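Local atomic coordinates of uronate isomerase (Bacillus halodurans C-125, PDB entry 3HKA), a protein that probably interconverts D-glucuronate and D-fructuronate, as a zinc-binding uronate isomerase of the amidohydrolase superfamily. Residues F255-G260 against N294-T299; A168-P173 against A221-P226. All blocks are in the same frame, centred on the assembly; numbering follows the deposited sequence.

Interaction 1. Residues F255-G260 against N294-T299; sequences FAMMIG and NKFLVT. With FIX (D-fructuronic acid), chain D.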
loop_
_atom_site.group_PDB
_atom_site.type_symbol
_atom_site.label_atom_id
_atom_site.label_comp_id
_atom_site.label_asym_id
_atom_site.label_seq_id
_atom_site.Cartn_x
_atom_site.Cartn_y
_atom_site.Cartn_z
ATOM N N PHE A 255 -25.356 -8.084 -8.897
ATOM C CA PHE A 255 -25.446 -6.757 -8.304
ATOM C C PHE A 255 -24.032 -6.197 -8.225
ATOM O O PHE A 255 -23.171 -6.747 -7.529
ATOM C CB PHE A 255 -26.066 -6.835 -6.909
ATOM C CG PHE A 255 -26.152 -5.511 -6.206
ATOM C CD1 PHE A 255 -26.409 -4.341 -6.919
ATOM C CD2 PHE A 255 -26.018 -5.435 -4.825
ATOM C CE1 PHE A 255 -26.532 -3.119 -6.266
ATOM C CE2 PHE A 255 -26.142 -4.217 -4.159
ATOM C CZ PHE A 255 -26.400 -3.057 -4.882
ATOM N N ALA A 256 -23.790 -5.116 -8.959
ATOM C CA ALA A 256 -22.475 -4.497 -8.980
ATOM C C ALA A 256 -22.388 -3.350 -7.989
ATOM O O ALA A 256 -23.229 -2.447 -7.999
ATOM C CB ALA A 256 -22.160 -3.995 -10.375
ATOM N N MET A 257 -21.370 -3.397 -7.134
ATOM C CA MET A 257 -21.151 -2.351 -6.140
ATOM C C MET A 257 -19.779 -1.717 -6.364
ATOM O O MET A 257 -18.760 -2.411 -6.393
ATOM C CB MET A 257 -21.220 -2.926 -4.716
ATOM C CG MET A 257 -22.529 -3.621 -4.381
ATOM S SD MET A 257 -22.581 -4.245 -2.681
ATOM C CE MET A 257 -21.657 -5.747 -2.859
ATOM N N MET A 258 -19.763 -0.398 -6.539
ATOM C CA MET A 258 -18.519 0.339 -6.736
ATOM C C MET A 258 -18.406 1.177 -5.466
ATOM O O MET A 258 -19.026 2.229 -5.323
ATOM C CB MET A 258 -18.618 1.195 -7.999
ATOM C CG MET A 258 -19.166 0.395 -9.177
ATOM S SD MET A 258 -18.708 1.008 -10.807
ATOM C CE MET A 258 -19.941 2.195 -11.070
ATOM N N ILE A 259 -17.603 0.677 -4.539
ATOM C CA ILE A 259 -17.462 1.286 -3.224
ATOM C C ILE A 259 -16.256 2.175 -2.977
ATOM O O ILE A 259 -15.145 1.865 -3.405
ATOM C CB ILE A 259 -17.467 0.168 -2.161
ATOM C CG1 ILE A 259 -18.736 -0.674 -2.331
ATOM C CG2 ILE A 259 -17.370 0.759 -0.758
ATOM C CD1 ILE A 259 -18.650 -2.064 -1.752
ATOM N N GLY A 260 -16.488 3.280 -2.268
ATOM C CA GLY A 260 -15.391 4.166 -1.923
ATOM C C GLY A 260 -15.443 5.616 -2.362
ATOM O O GLY A 260 -14.568 6.393 -1.984
ATOM N N ASN A 294 -27.203 -14.890 -4.500
ATOM C CA ASN A 294 -27.043 -13.645 -5.239
ATOM C C ASN A 294 -25.598 -13.539 -5.708
ATOM O O ASN A 294 -24.689 -14.032 -5.045
ATOM C CB ASN A 294 -27.378 -12.428 -4.368
ATOM C CG ASN A 294 -28.867 -12.249 -4.159
ATOM O OD1 ASN A 294 -29.451 -12.815 -3.235
ATOM N ND2 ASN A 294 -29.493 -11.464 -5.030
ATOM N N LYS A 295 -25.395 -12.906 -6.858
ATOM C CA LYS A 295 -24.060 -12.716 -7.401
ATOM C C LYS A 295 -23.699 -11.247 -7.231
ATOM O O LYS A 295 -24.547 -10.365 -7.399
ATOM C CB LYS A 295 -24.029 -13.087 -8.879
ATOM C CG LYS A 295 -24.436 -14.524 -9.181
ATOM C CD LYS A 295 -24.470 -14.738 -10.688
ATOM C CE LYS A 295 -25.072 -16.078 -11.069
ATOM N NZ LYS A 295 -25.190 -16.210 -12.557
ATOM N N PHE A 296 -22.439 -10.986 -6.908
ATOM C CA PHE A 296 -21.978 -9.623 -6.686
ATOM C C PHE A 296 -20.704 -9.305 -7.452
ATOM O O PHE A 296 -19.736 -10.065 -7.405
ATOM C CB PHE A 296 -21.697 -9.401 -5.197
ATOM C CG PHE A 296 -22.872 -9.658 -4.302
ATOM C CD1 PHE A 296 -23.691 -8.611 -3.886
ATOM C CD2 PHE A 296 -23.145 -10.942 -3.847
ATOM C CE1 PHE A 296 -24.761 -8.842 -3.032
ATOM C CE2 PHE A 296 -24.213 -11.182 -2.994
ATOM C CZ PHE A 296 -25.024 -10.131 -2.582
ATOM N N LEU A 297 -20.719 -8.185 -8.167
ATOM C CA LEU A 297 -19.551 -7.701 -8.898
ATOM C C LEU A 297 -19.099 -6.514 -8.053
ATOM O O LEU A 297 -19.906 -5.640 -7.738
ATOM C CB LEU A 297 -19.938 -7.218 -10.297
ATOM C CG LEU A 297 -20.065 -8.257 -11.415
ATOM C CD1 LEU A 297 -20.974 -7.715 -12.514
ATOM C CD2 LEU A 297 -18.687 -8.596 -11.963
ATOM N N VAL A 298 -17.824 -6.479 -7.680
ATOM C CA VAL A 298 -17.330 -5.390 -6.839
ATOM C C VAL A 298 -16.008 -4.788 -7.292
ATOM O O VAL A 298 -15.122 -5.483 -7.785
ATOM C CB VAL A 298 -17.146 -5.863 -5.368
ATOM C CG1 VAL A 298 -16.587 -4.722 -4.498
ATOM C CG2 VAL A 298 -18.467 -6.337 -4.803
ATOM N N THR A 299 -15.898 -3.475 -7.133
ATOM C CA THR A 299 -14.672 -2.760 -7.438
ATOM C C THR A 299 -14.626 -1.668 -6.376
ATOM O O THR A 299 -15.662 -1.111 -6.016
ATOM C CB THR A 299 -14.676 -2.149 -8.867
ATOM O OG1 THR A 299 -13.336 -1.772 -9.212
ATOM C CG2 THR A 299 -15.594 -0.911 -8.944
HETATM O O1A FIX D . -19.478 4.923 -12.551
HETATM C C1 FIX D . -19.182 5.772 -11.676
HETATM O O1B FIX D . -19.918 6.136 -10.741
HETATM C C2 FIX D . -17.787 6.423 -11.758
HETATM O O2 FIX D . -16.921 5.585 -12.531
HETATM C C3 FIX D . -17.893 7.840 -12.377
HETATM O O3 FIX D . -18.799 8.627 -11.575
HETATM C C4 FIX D . -16.568 8.655 -12.471
HETATM O O4 FIX D . -16.849 10.038 -12.757
HETATM C C5 FIX D . -15.599 8.119 -13.563
HETATM O O5 FIX D . -16.028 7.653 -14.624
HETATM C C6 FIX D . -14.094 8.168 -13.331
HETATM O O6 FIX D . -13.414 7.191 -14.113
#

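Interaction 2. Residues A168-P173 against A221-P226; sequences ALRLDP and AVSLPP. With FIX (D-fructuronic acid), chain D.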
loop_
_atom_site.group_PDB
_atom_site.type_symbol
_atom_site.label_atom_id
_atom_site.label_comp_id
_atom_site.label_asym_id
_atom_site.label_seq_id
_atom_site.Cartn_x
_atom_site.Cartn_y
_atom_site.Cartn_z
ATOM N N ALA A 168 -26.969 -1.749 -18.331
ATOM C CA ALA A 168 -26.670 -2.045 -16.938
ATOM C C ALA A 168 -27.515 -1.036 -16.180
ATOM O O ALA A 168 -27.321 0.171 -16.325
ATOM C CB ALA A 168 -25.186 -1.834 -16.641
ATOM N N LEU A 169 -28.464 -1.530 -15.392
ATOM C CA LEU A 169 -29.364 -0.667 -14.631
ATOM C C LEU A 169 -28.698 0.035 -13.436
ATOM O O LEU A 169 -28.533 -0.557 -12.372
ATOM C CB LEU A 169 -30.567 -1.493 -14.161
ATOM C CG LEU A 169 -31.633 -0.814 -13.299
ATOM C CD1 LEU A 169 -32.141 0.442 -13.989
ATOM C CD2 LEU A 169 -32.773 -1.791 -13.053
ATOM N N ARG A 170 -28.318 1.297 -13.627
ATOM C CA ARG A 170 -27.671 2.097 -12.582
ATOM C C ARG A 170 -28.749 2.671 -11.658
ATOM O O ARG A 170 -29.712 3.282 -12.130
ATOM C CB ARG A 170 -26.856 3.219 -13.225
ATOM C CG ARG A 170 -25.983 4.000 -12.267
ATOM C CD ARG A 170 -24.984 3.100 -11.531
ATOM N NE ARG A 170 -24.118 3.923 -10.698
ATOM C CZ ARG A 170 -22.889 4.294 -11.030
ATOM N NH1 ARG A 170 -22.355 3.900 -12.175
ATOM N NH2 ARG A 170 -22.216 5.114 -10.237
ATOM N N LEU A 171 -28.573 2.499 -10.344
ATOM C CA LEU A 171 -29.579 2.930 -9.376
ATOM C C LEU A 171 -29.178 3.880 -8.242
ATOM O O LEU A 171 -29.887 3.967 -7.240
ATOM C CB LEU A 171 -30.213 1.679 -8.754
ATOM C CG LEU A 171 -30.844 0.684 -9.739
ATOM C CD1 LEU A 171 -31.084 -0.666 -9.061
ATOM C CD2 LEU A 171 -32.152 1.265 -10.267
ATOM N N ASP A 172 -28.069 4.594 -8.386
ATOM C CA ASP A 172 -27.631 5.509 -7.328
ATOM C C ASP A 172 -28.738 6.395 -6.745
ATOM O O ASP A 172 -28.876 6.509 -5.525
ATOM C CB ASP A 172 -26.487 6.389 -7.839
ATOM C CG ASP A 172 -25.210 5.604 -8.068
ATOM O OD1 ASP A 172 -25.312 4.413 -8.429
ATOM O OD2 ASP A 172 -24.109 6.179 -7.899
ATOM N N PRO A 173 -29.546 7.032 -7.610
ATOM C CA PRO A 173 -30.625 7.900 -7.126
ATOM C C PRO A 173 -31.626 7.177 -6.228
ATOM O O PRO A 173 -32.084 7.723 -5.230
ATOM C CB PRO A 173 -31.273 8.403 -8.421
ATOM C CG PRO A 173 -30.143 8.373 -9.405
ATOM C CD PRO A 173 -29.484 7.050 -9.082
ATOM N N ALA A 221 -26.440 -1.848 -10.885
ATOM C CA ALA A 221 -25.267 -1.272 -10.242
ATOM C C ALA A 221 -25.518 -0.042 -9.377
ATOM O O ALA A 221 -26.550 0.629 -9.494
ATOM C CB ALA A 221 -24.231 -0.939 -11.303
ATOM N N VAL A 222 -24.551 0.247 -8.510
ATOM C CA VAL A 222 -24.623 1.402 -7.626
ATOM C C VAL A 222 -23.218 1.750 -7.143
ATOM O O VAL A 222 -22.392 0.857 -6.937
ATOM C CB VAL A 222 -25.522 1.115 -6.391
ATOM C CG1 VAL A 222 -24.846 0.105 -5.465
ATOM C CG2 VAL A 222 -25.811 2.412 -5.638
ATOM N N SER A 223 -22.928 3.042 -7.004
ATOM C CA SER A 223 -21.629 3.458 -6.488
ATOM C C SER A 223 -21.962 3.830 -5.052
ATOM O O SER A 223 -23.015 4.409 -4.786
ATOM C CB SER A 223 -21.050 4.650 -7.272
ATOM O OG SER A 223 -21.763 5.848 -7.054
ATOM N N LEU A 224 -21.080 3.477 -4.127
ATOM C CA LEU A 224 -21.331 3.710 -2.713
ATOM C C LEU A 224 -20.221 4.460 -1.986
ATOM O O LEU A 224 -19.062 4.435 -2.398
ATOM C CB LEU A 224 -21.587 2.356 -2.045
ATOM C CG LEU A 224 -22.749 1.566 -2.659
ATOM C CD1 LEU A 224 -22.614 0.072 -2.335
ATOM C CD2 LEU A 224 -24.068 2.116 -2.133
ATOM N N PRO A 225 -20.563 5.136 -0.878
ATOM C CA PRO A 225 -19.586 5.902 -0.095
ATOM C C PRO A 225 -18.692 5.022 0.778
ATOM O O PRO A 225 -18.997 3.860 1.003
ATOM C CB PRO A 225 -20.472 6.817 0.743
ATOM C CG PRO A 225 -21.629 5.922 1.060
ATOM C CD PRO A 225 -21.910 5.243 -0.282
ATOM N N PRO A 226 -17.575 5.579 1.284
ATOM C CA PRO A 226 -16.630 4.853 2.144
ATOM C C PRO A 226 -17.314 4.324 3.409
ATOM O O PRO A 226 -16.882 3.333 3.998
ATOM C CB PRO A 226 -15.577 5.913 2.475
ATOM C CG PRO A 226 -15.585 6.797 1.248
ATOM C CD PRO A 226 -17.066 6.925 0.958
HETATM O O1A FIX D . -19.478 4.923 -12.551
HETATM C C1 FIX D . -19.182 5.772 -11.676
HETATM O O1B FIX D . -19.918 6.136 -10.741
HETATM C C2 FIX D . -17.787 6.423 -11.758
HETATM O O2 FIX D . -16.921 5.585 -12.531
HETATM C C3 FIX D . -17.893 7.840 -12.377
HETATM O O3 FIX D . -18.799 8.627 -11.575
HETATM C C4 FIX D . -16.568 8.655 -12.471
HETATM O O4 FIX D . -16.849 10.038 -12.757
HETATM C C5 FIX D . -15.599 8.119 -13.563
HETATM O O5 FIX D . -16.028 7.653 -14.624
HETATM C C6 FIX D . -14.094 8.168 -13.331
HETATM O O6 FIX D . -13.414 7.191 -14.113
#

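Interaction 1. Residues F255-G260 against N294-T299
Five backbone hydrogen bonds zip Phe255-Ile259 to Lys295-Thr299 as parallel strands. They start with Phe255 N to Lys295 O (2.8 Å), pass through Met257, whose N meets Leu297 O at 2.7 Å, and finish with Ile259 N on Thr299 O at 3.0 Å. Apolar side chains then divide between the two faces of the sheet. On one, the S-methyl of Met257 wedges between Phe296 and Val298, its CE 3.7 Å from CD1 of Phe296 and 3.8 Å from CG2 of Val298; the bend at chi3 (-80°) turns the methyl that way. Leu287 of helix 282-290 packs on Met257 and Phe296 here. On the other face Ala256 CB meets Leu297 CB, and the Met258 chain crosses the Thr299 methyl, CG to CG2 at 3.8 Å, while Thr299 OG1 bonds to Phe322 O. The Met258 methyl continues to D-fructuronate, CE lying 3.1 Å from carboxylate atom O1A. Shortening Met258 to an alanine removes the CG and SD contacts to the Thr299 methyl and would probably open a gap beside that carboxylate. Neighbouring parallel strands with helices packed outside and the substrate at the strands' C-terminal ends are typical of the amidohydrolase (beta/alpha)8 barrel.

Interaction 2. Residues A168-P173 against A221-P226
Arg170 and Ser223 meet beside the carboxylate of D-fructuronate, on neighbouring parallel strands of the (beta/alpha)8 barrel expected for an amidohydrolase relative. Arg170 takes the carboxylate end-on with two nearly straight bonds, NH2 to O1B at 2.6 Å and NH1 to O1A at 3.1 Å. CG stands anti to the backbone N (chi1 -172°) and the chain bends at chi2, which carries the guanidinium past Ala221 and Val222 until NH2 lies 3.2 Å from Ser223 CB. Asp172 forms the second shell: it is gripped side-on, NE of Arg170 reaching OD1 at 2.6 Å and NH2 reaching OD2. Both acceptors lie close to the guanidinium plane, although the arginine stands above the carboxylate plane of Asp172. This salt bridge fixes the guanidinium's rotation. Asp172 is in turn held by the other strand, Ser223 N bonding to OD1 (3.1 Å) from the opposite face to Arg170 NE. Farther out, Ala221 N to Leu169 O and Leu171 N to Ala221 O, both bonds 2.9 Å, set the strand register just before helix 172-176. OD2 of Asp172 accepts both Arg170 NH2 and the hydroxyl of Ser223, whose OG lies only 2.5 Å away.

From the N terminus, Ala168-Pro173 comes first; the largely helical excursion after it, with helix 198-215, ends where interaction 2 brings in Ala221-Pro226. Helix 235-250 then leads to Phe255-Gly260, and a further loop with helix 282-290 is closed by interaction 1 at Asn294-Thr299. The two closures follow in series, neither nesting nor crossing. They are joined because strands 220-224 and 255-262 are neighbours: Leu224 N probably bonds to Met258 O (2.7 Å), and Leu224 O to Gly260 N. Four parallel strands, adjacent in the sheet (169-170, 220-224, 255-262, 296-300), are thus tied together, and both contacts reach the carboxylate end of the D-fructuronate, where Met258 CE also packs against Arg170 NH1.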